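Local coordinates for protein pyruvate kinase (PDB 3GG8) that catalyses the last step of glycolysis, transferring the phosphoryl group of phosphoenolpyruvate to ADP to yield pyruvate and ATP, at residues V333-V344 with M363-V374. Sequence-based numbering, arbitrary orientation. Where two conformers were deposited one is given.
Sequences VANAVLDGTDCV and MARICYEAETCV
At the closing edge of the eight-stranded pyruvate kinase barrel, Ala334 and Val337 of helix 327-339 meet Ala370 of helix 356-371, which packs both on that preceding helix and on barrel strand 343-346. The two helix axes cross at -48° and approach to 8.6 Å, a close spacing that small residues allow: Ala334 CB lies 3.8 Å from Ala370 CB, and the latter methyl also rests against Ala334 O. The two methyls of Val337 part company: CG1, anti to the backbone N (chi1 174°), meets Ala370 CB and the CG of Glu371, while CG2 turns to Cys367 SG at 4.0 Å. One turn earlier, Val333 CG1 touches both Met363 CG and Ile366 CG2, its side chain crossing each of theirs at about a right angle. Strand residue Val344 closes the inner end: its CG2 touches Met363 CE at 3.5 Å and Cys367 SG at 3.7 Å, and the bend of Met363 at chi3 (68°) turns the terminal CE methyl onto the valine, the two side chains passing in opposite directions. At the other end Leu338 reaches out with CD2, 3.5 Å from Cys373 CB and 3.9 Å from Val374 CG2. Between helix and strand, a Schellman motif ends the first helix at Gly340 (positive phi), with Thr341 N bonded to Ala336 O and a weak bond from Gly340 N to Val337 O. The Glu371 carboxylate hydrogen-bonds to Thr38 OG1 and Arg37 N, whereas Phe292 of the second subunit packs on Ala334. With no hydrogen bond between the two segments, their cohesion rests on methyl and sulfur packing in a largely buried seam, while the polar anchoring of Glu371 goes to Thr38 and Arg37.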
ATOM      1  N   VAL C 333     -22.707 -23.405   0.700  1.00 34.27           N
ATOM      2  CA  VAL C 333     -21.733 -23.869  -0.308  1.00 34.08           C
ATOM      3  C   VAL C 333     -20.947 -22.699  -0.901  1.00 34.45           C
ATOM      4  O   VAL C 333     -19.720 -22.769  -1.038  1.00 35.14           O
ATOM      5  CB  VAL C 333     -22.425 -24.656  -1.441  1.00 34.28           C
ATOM      6  CG1 VAL C 333     -21.472 -24.897  -2.623  1.00 33.78           C
ATOM      7  CG2 VAL C 333     -22.971 -25.954  -0.920  1.00 32.26           C
ATOM      8  N   ALA C 334     -21.655 -21.623  -1.224  1.00 33.86           N
ATOM      9  CA  ALA C 334     -21.046 -20.420  -1.781  1.00 34.15           C
ATOM     10  C   ALA C 334     -20.016 -19.791  -0.829  1.00 34.09           C
ATOM     11  O   ALA C 334     -18.931 -19.372  -1.252  1.00 33.72           O
ATOM     12  CB  ALA C 334     -22.121 -19.409  -2.136  1.00 33.72           C
ATOM     13  N   ASN C 335     -20.373 -19.724   0.454  1.00 34.28           N
ATOM     14  CA  ASN C 335     -19.451 -19.177   1.428  0.50 34.25           C
ATOM     15  C   ASN C 335     -18.177 -20.013   1.592  1.00 34.36           C
ATOM     16  O   ASN C 335     -17.128 -19.444   1.823  1.00 35.46           O
ATOM     17  CB  ASN C 335     -20.146 -18.800   2.742  0.50 33.84           C
ATOM     18  CG  ASN C 335     -20.831 -17.424   2.660  0.50 34.09           C
ATOM     19  OD1 ASN C 335     -20.165 -16.380   2.626  0.50 32.48           O
ATOM     20  ND2 ASN C 335     -22.161 -17.425   2.605  0.50 33.37           N
ATOM     21  N   ALA C 336     -18.253 -21.332   1.432  1.00 34.45           N
ATOM     22  CA  ALA C 336     -17.052 -22.177   1.480  1.00 34.51           C
ATOM     23  C   ALA C 336     -16.100 -21.806   0.341  1.00 34.84           C
ATOM     24  O   ALA C 336     -14.890 -21.686   0.561  1.00 34.46           O
ATOM     25  CB  ALA C 336     -17.409 -23.666   1.410  1.00 34.04           C
ATOM     26  N   VAL C 337     -16.662 -21.620  -0.863  1.00 34.70           N
ATOM     27  CA  VAL C 337     -15.911 -21.130  -2.033  1.00 34.14           C
ATOM     28  C   VAL C 337     -15.260 -19.771  -1.731  1.00 34.82           C
ATOM     29  O   VAL C 337     -14.078 -19.559  -2.017  1.00 33.47           O
ATOM     30  CB  VAL C 337     -16.799 -21.067  -3.314  1.00 34.11           C
ATOM     31  CG1 VAL C 337     -16.056 -20.421  -4.478  1.00 33.20           C
ATOM     32  CG2 VAL C 337     -17.289 -22.469  -3.702  1.00 32.93           C
ATOM     33  N   LEU C 338     -16.031 -18.874  -1.112  1.00 35.70           N
ATOM     34  CA  LEU C 338     -15.540 -17.542  -0.791  1.00 36.91           C
ATOM     35  C   LEU C 338     -14.539 -17.538   0.354  1.00 37.42           C
ATOM     36  O   LEU C 338     -13.713 -16.640   0.445  1.00 38.16           O
ATOM     37  CB  LEU C 338     -16.695 -16.581  -0.504  1.00 37.22           C
ATOM     38  CG  LEU C 338     -17.456 -16.170  -1.763  1.00 37.38           C
ATOM     39  CD1 LEU C 338     -18.802 -15.622  -1.379  1.00 37.68           C
ATOM     40  CD2 LEU C 338     -16.647 -15.163  -2.561  1.00 37.65           C
ATOM     41  N   ASP C 339     -14.637 -18.528   1.234  1.00 37.79           N
ATOM     42  CA  ASP C 339     -13.660 -18.750   2.292  1.00 37.66           C
ATOM     43  C   ASP C 339     -12.323 -19.135   1.648  1.00 37.42           C
ATOM     44  O   ASP C 339     -11.263 -18.885   2.221  1.00 37.24           O
ATOM     45  CB  ASP C 339     -14.101 -19.914   3.197  1.00 37.69           C
ATOM     46  CG  ASP C 339     -15.054 -19.491   4.315  1.00 38.87           C
ATOM     47  OD1 ASP C 339     -15.487 -18.307   4.346  1.00 36.48           O
ATOM     48  OD2 ASP C 339     -15.352 -20.374   5.168  1.00 36.86           O
ATOM     49  N   GLY C 340     -12.396 -19.782   0.482  1.00 36.86           N
ATOM     50  CA  GLY C 340     -11.212 -20.133  -0.298  1.00 35.97           C
ATOM     51  C   GLY C 340     -11.029 -21.613  -0.567  1.00 35.56           C
ATOM     52  O   GLY C 340      -9.930 -22.053  -0.886  1.00 36.09           O
ATOM     53  N   THR C 341     -12.101 -22.386  -0.470  1.00 35.15           N
ATOM     54  CA  THR C 341     -11.995 -23.844  -0.560  1.00 35.07           C
ATOM     55  C   THR C 341     -11.564 -24.328  -1.950  1.00 35.05           C
ATOM     56  O   THR C 341     -11.958 -23.746  -2.955  1.00 34.59           O
ATOM     57  CB  THR C 341     -13.321 -24.557  -0.125  1.00 35.03           C
ATOM     58  OG1 THR C 341     -13.044 -25.933   0.184  1.00 34.78           O
ATOM     59  CG2 THR C 341     -14.383 -24.472  -1.228  1.00 33.84           C
ATOM     60  N   ASP C 342     -10.761 -25.391  -1.987  1.00 35.07           N
ATOM     61  CA  ASP C 342     -10.337 -25.979  -3.244  1.00 35.42           C
ATOM     62  C   ASP C 342     -11.427 -26.859  -3.789  1.00 35.88           C
ATOM     63  O   ASP C 342     -11.695 -26.827  -4.999  1.00 36.42           O
ATOM     64  CB  ASP C 342      -9.046 -26.790  -3.080  1.00 35.54           C
ATOM     65  CG  ASP C 342      -7.823 -25.902  -2.911  1.00 37.51           C
ATOM     66  OD1 ASP C 342      -7.245 -25.469  -3.935  1.00 39.67           O
ATOM     67  OD2 ASP C 342      -7.447 -25.622  -1.751  1.00 38.51           O
ATOM     68  N   CYS C 343     -12.036 -27.653  -2.890  1.00 35.56           N
ATOM     69  CA  CYS C 343     -13.101 -28.603  -3.217  1.00 34.56           C
ATOM     70  C   CYS C 343     -14.340 -28.437  -2.349  1.00 34.39           C
ATOM     71  O   CYS C 343     -14.272 -28.039  -1.180  1.00 33.21           O
ATOM     72  CB  CYS C 343     -12.628 -30.050  -3.074  1.00 35.22           C
ATOM     73  SG  CYS C 343     -11.112 -30.478  -3.961  1.00 35.68           S
ATOM     74  N   VAL C 344     -15.480 -28.751  -2.954  1.00 34.38           N
ATOM     75  CA  VAL C 344     -16.743 -28.918  -2.249  1.00 34.17           C
ATOM     76  C   VAL C 344     -17.179 -30.377  -2.449  1.00 33.84           C
ATOM     77  O   VAL C 344     -16.959 -30.957  -3.517  1.00 33.96           O
ATOM     78  CB  VAL C 344     -17.807 -27.901  -2.735  1.00 34.40           C
ATOM     79  CG1 VAL C 344     -17.533 -26.520  -2.141  1.00 33.50           C
ATOM     80  CG2 VAL C 344     -17.838 -27.832  -4.269  1.00 36.16           C
ATOM     81  N   MET C 363     -24.429 -27.750  -7.718  1.00 35.34           N
ATOM     82  CA  MET C 363     -23.235 -27.301  -7.028  1.00 36.38           C
ATOM     83  C   MET C 363     -22.261 -26.592  -7.952  1.00 35.57           C
ATOM     84  O   MET C 363     -21.577 -25.683  -7.511  1.00 35.71           O
ATOM     85  CB  MET C 363     -22.522 -28.447  -6.296  1.00 35.91           C
ATOM     86  CG  MET C 363     -21.672 -27.904  -5.135  1.00 36.21           C
ATOM     87  SD  MET C 363     -21.413 -29.100  -3.831  1.00 40.19           S
ATOM     88  CE  MET C 363     -20.372 -30.230  -4.736  1.00 34.31           C
ATOM     89  N   ALA C 364     -22.168 -27.038  -9.207  1.00 35.71           N
ATOM     90  CA  ALA C 364     -21.362 -26.363 -10.238  1.00 35.15           C
ATOM     91  C   ALA C 364     -21.890 -24.956 -10.469  1.00 35.37           C
ATOM     92  O   ALA C 364     -21.115 -24.015 -10.612  1.00 35.70           O
ATOM     93  CB  ALA C 364     -21.390 -27.147 -11.532  1.00 34.91           C
ATOM     94  N   ARG C 365     -23.216 -24.822 -10.500  1.00 35.39           N
ATOM     95  CA  ARG C 365     -23.872 -23.519 -10.640  1.00 35.63           C
ATOM     96  C   ARG C 365     -23.598 -22.619  -9.437  1.00 34.78           C
ATOM     97  O   ARG C 365     -23.278 -21.464  -9.620  1.00 34.53           O
ATOM     98  CB  ARG C 365     -25.382 -23.673 -10.825  1.00 35.61           C
ATOM     99  CG  ARG C 365     -25.834 -24.010 -12.234  1.00 36.88           C
ATOM    100  CD  ARG C 365     -27.360 -23.999 -12.318  1.00 38.24           C
ATOM    101  NE  ARG C 365     -27.940 -25.343 -12.201  1.00 44.95           N
ATOM    102  CZ  ARG C 365     -28.186 -26.149 -13.241  1.00 46.79           C
ATOM    103  NH1 ARG C 365     -28.716 -27.356 -13.043  1.00 47.51           N
ATOM    104  NH2 ARG C 365     -27.907 -25.747 -14.482  1.00 47.77           N
ATOM    105  N   ILE C 366     -23.714 -23.157  -8.219  1.00 34.53           N
ATOM    106  CA  ILE C 366     -23.472 -22.370  -6.995  1.00 34.24           C
ATOM    107  C   ILE C 366     -22.006 -21.954  -6.916  1.00 33.46           C
ATOM    108  O   ILE C 366     -21.701 -20.848  -6.503  1.00 32.84           O
ATOM    109  CB  ILE C 366     -23.829 -23.125  -5.700  1.00 34.21           C
ATOM    110  CG1 ILE C 366     -25.316 -23.457  -5.639  1.00 33.77           C
ATOM    111  CG2 ILE C 366     -23.455 -22.296  -4.466  1.00 34.50           C
ATOM    112  CD1 ILE C 366     -25.623 -24.616  -4.687  1.00 32.23           C
ATOM    113  N   CYS C 367     -21.111 -22.847  -7.334  1.00 32.96           N
ATOM    114  CA  CYS C 367     -19.684 -22.530  -7.385  1.00 32.54           C
ATOM    115  C   CYS C 367     -19.451 -21.373  -8.333  1.00 31.60           C
ATOM    116  O   CYS C 367     -18.807 -20.391  -7.969  1.00 31.25           O
ATOM    117  CB  CYS C 367     -18.862 -23.738  -7.822  1.00 32.69           C
ATOM    118  SG  CYS C 367     -18.627 -24.945  -6.486  1.00 35.71           S
ATOM    119  N   TYR C 368     -20.002 -21.479  -9.541  1.00 30.71           N
ATOM    120  CA  TYR C 368     -19.833 -20.435 -10.524  1.00 30.09           C
ATOM    121  C   TYR C 368     -20.265 -19.085  -9.981  1.00 29.95           C
ATOM    122  O   TYR C 368     -19.533 -18.116 -10.150  1.00 30.24           O
ATOM    123  CB  TYR C 368     -20.558 -20.746 -11.845  1.00 30.09           C
ATOM    124  CG  TYR C 368     -20.341 -19.670 -12.886  1.00 29.83           C
ATOM    125  CD1 TYR C 368     -21.225 -18.583 -12.988  1.00 30.57           C
ATOM    126  CD2 TYR C 368     -19.237 -19.705 -13.739  1.00 29.42           C
ATOM    127  CE1 TYR C 368     -21.027 -17.566 -13.936  1.00 29.96           C
ATOM    128  CE2 TYR C 368     -19.028 -18.684 -14.699  1.00 29.69           C
ATOM    129  CZ  TYR C 368     -19.930 -17.626 -14.781  1.00 29.77           C
ATOM    130  OH  TYR C 368     -19.742 -16.634 -15.717  1.00 31.05           O
ATOM    131  N   GLU C 369     -21.434 -19.019  -9.340  1.00 29.82           N
ATOM    132  CA  GLU C 369     -21.978 -17.734  -8.848  1.00 30.14           C
ATOM    133  C   GLU C 369     -21.152 -17.134  -7.726  1.00 30.27           C
ATOM    134  O   GLU C 369     -21.044 -15.917  -7.621  1.00 30.18           O
ATOM    135  CB  GLU C 369     -23.410 -17.890  -8.354  1.00 29.99           C
ATOM    136  CG  GLU C 369     -24.370 -18.382  -9.387  1.00 30.93           C
ATOM    137  CD  GLU C 369     -24.811 -17.308 -10.370  1.00 32.30           C
ATOM    138  OE1 GLU C 369     -24.332 -16.153 -10.320  1.00 32.83           O
ATOM    139  OE2 GLU C 369     -25.666 -17.632 -11.205  1.00 33.02           O
ATOM    140  N   ALA C 370     -20.601 -17.994  -6.864  1.00 30.94           N
ATOM    141  CA  ALA C 370     -19.752 -17.553  -5.754  1.00 31.38           C
ATOM    142  C   ALA C 370     -18.466 -16.981  -6.306  1.00 31.66           C
ATOM    143  O   ALA C 370     -17.975 -15.973  -5.831  1.00 31.94           O
ATOM    144  CB  ALA C 370     -19.447 -18.716  -4.802  1.00 31.68           C
ATOM    145  N   GLU C 371     -17.929 -17.639  -7.323  1.00 32.56           N
ATOM    146  CA  GLU C 371     -16.705 -17.208  -7.977  1.00 33.11           C
ATOM    147  C   GLU C 371     -16.883 -15.859  -8.683  1.00 33.78           C
ATOM    148  O   GLU C 371     -15.917 -15.135  -8.900  1.00 33.98           O
ATOM    149  CB  GLU C 371     -16.210 -18.300  -8.921  1.00 32.75           C
ATOM    150  CG  GLU C 371     -15.555 -19.458  -8.170  1.00 32.25           C
ATOM    151  CD  GLU C 371     -15.495 -20.736  -8.973  1.00 31.97           C
ATOM    152  OE1 GLU C 371     -15.335 -21.821  -8.362  1.00 32.09           O
ATOM    153  OE2 GLU C 371     -15.601 -20.656 -10.210  1.00 32.05           O
ATOM    154  N   THR C 372     -18.128 -15.531  -9.022  1.00 34.91           N
ATOM    155  CA  THR C 372     -18.543 -14.166  -9.425  1.00 35.97           C
ATOM    156  C   THR C 372     -18.137 -13.110  -8.390  1.00 36.68           C
ATOM    157  O   THR C 372     -17.764 -11.993  -8.744  1.00 36.69           O
ATOM    158  CB  THR C 372     -20.080 -14.136  -9.663  1.00 35.74           C
ATOM    159  OG1 THR C 372     -20.350 -14.345 -11.051  1.00 36.65           O
ATOM    160  CG2 THR C 372     -20.731 -12.854  -9.205  1.00 36.72           C
ATOM    161  N   CYS C 373     -18.206 -13.477  -7.110  1.00 37.92           N
ATOM    162  CA  CYS C 373     -17.905 -12.561  -6.005  1.00 39.01           C
ATOM    163  C   CYS C 373     -16.420 -12.346  -5.743  1.00 39.36           C
ATOM    164  O   CYS C 373     -16.049 -11.391  -5.060  1.00 39.33           O
ATOM    165  CB  CYS C 373     -18.528 -13.087  -4.716  1.00 39.16           C
ATOM    166  SG  CYS C 373     -20.173 -12.557  -4.445  1.00 41.01           S
ATOM    167  N   VAL C 374     -15.576 -13.246  -6.247  1.00 39.67           N
ATOM    168  CA  VAL C 374     -14.154 -13.238  -5.893  1.00 40.06           C
ATOM    169  C   VAL C 374     -13.397 -12.026  -6.462  1.00 40.37           C
ATOM    170  O   VAL C 374     -13.470 -11.728  -7.665  1.00 40.22           O
ATOM    171  CB  VAL C 374     -13.460 -14.586  -6.265  1.00 40.16           C
ATOM    172  CG1 VAL C 374     -11.971 -14.522  -5.990  1.00 40.63           C
ATOM    173  CG2 VAL C 374     -14.083 -15.747  -5.485  1.00 39.31           C
TER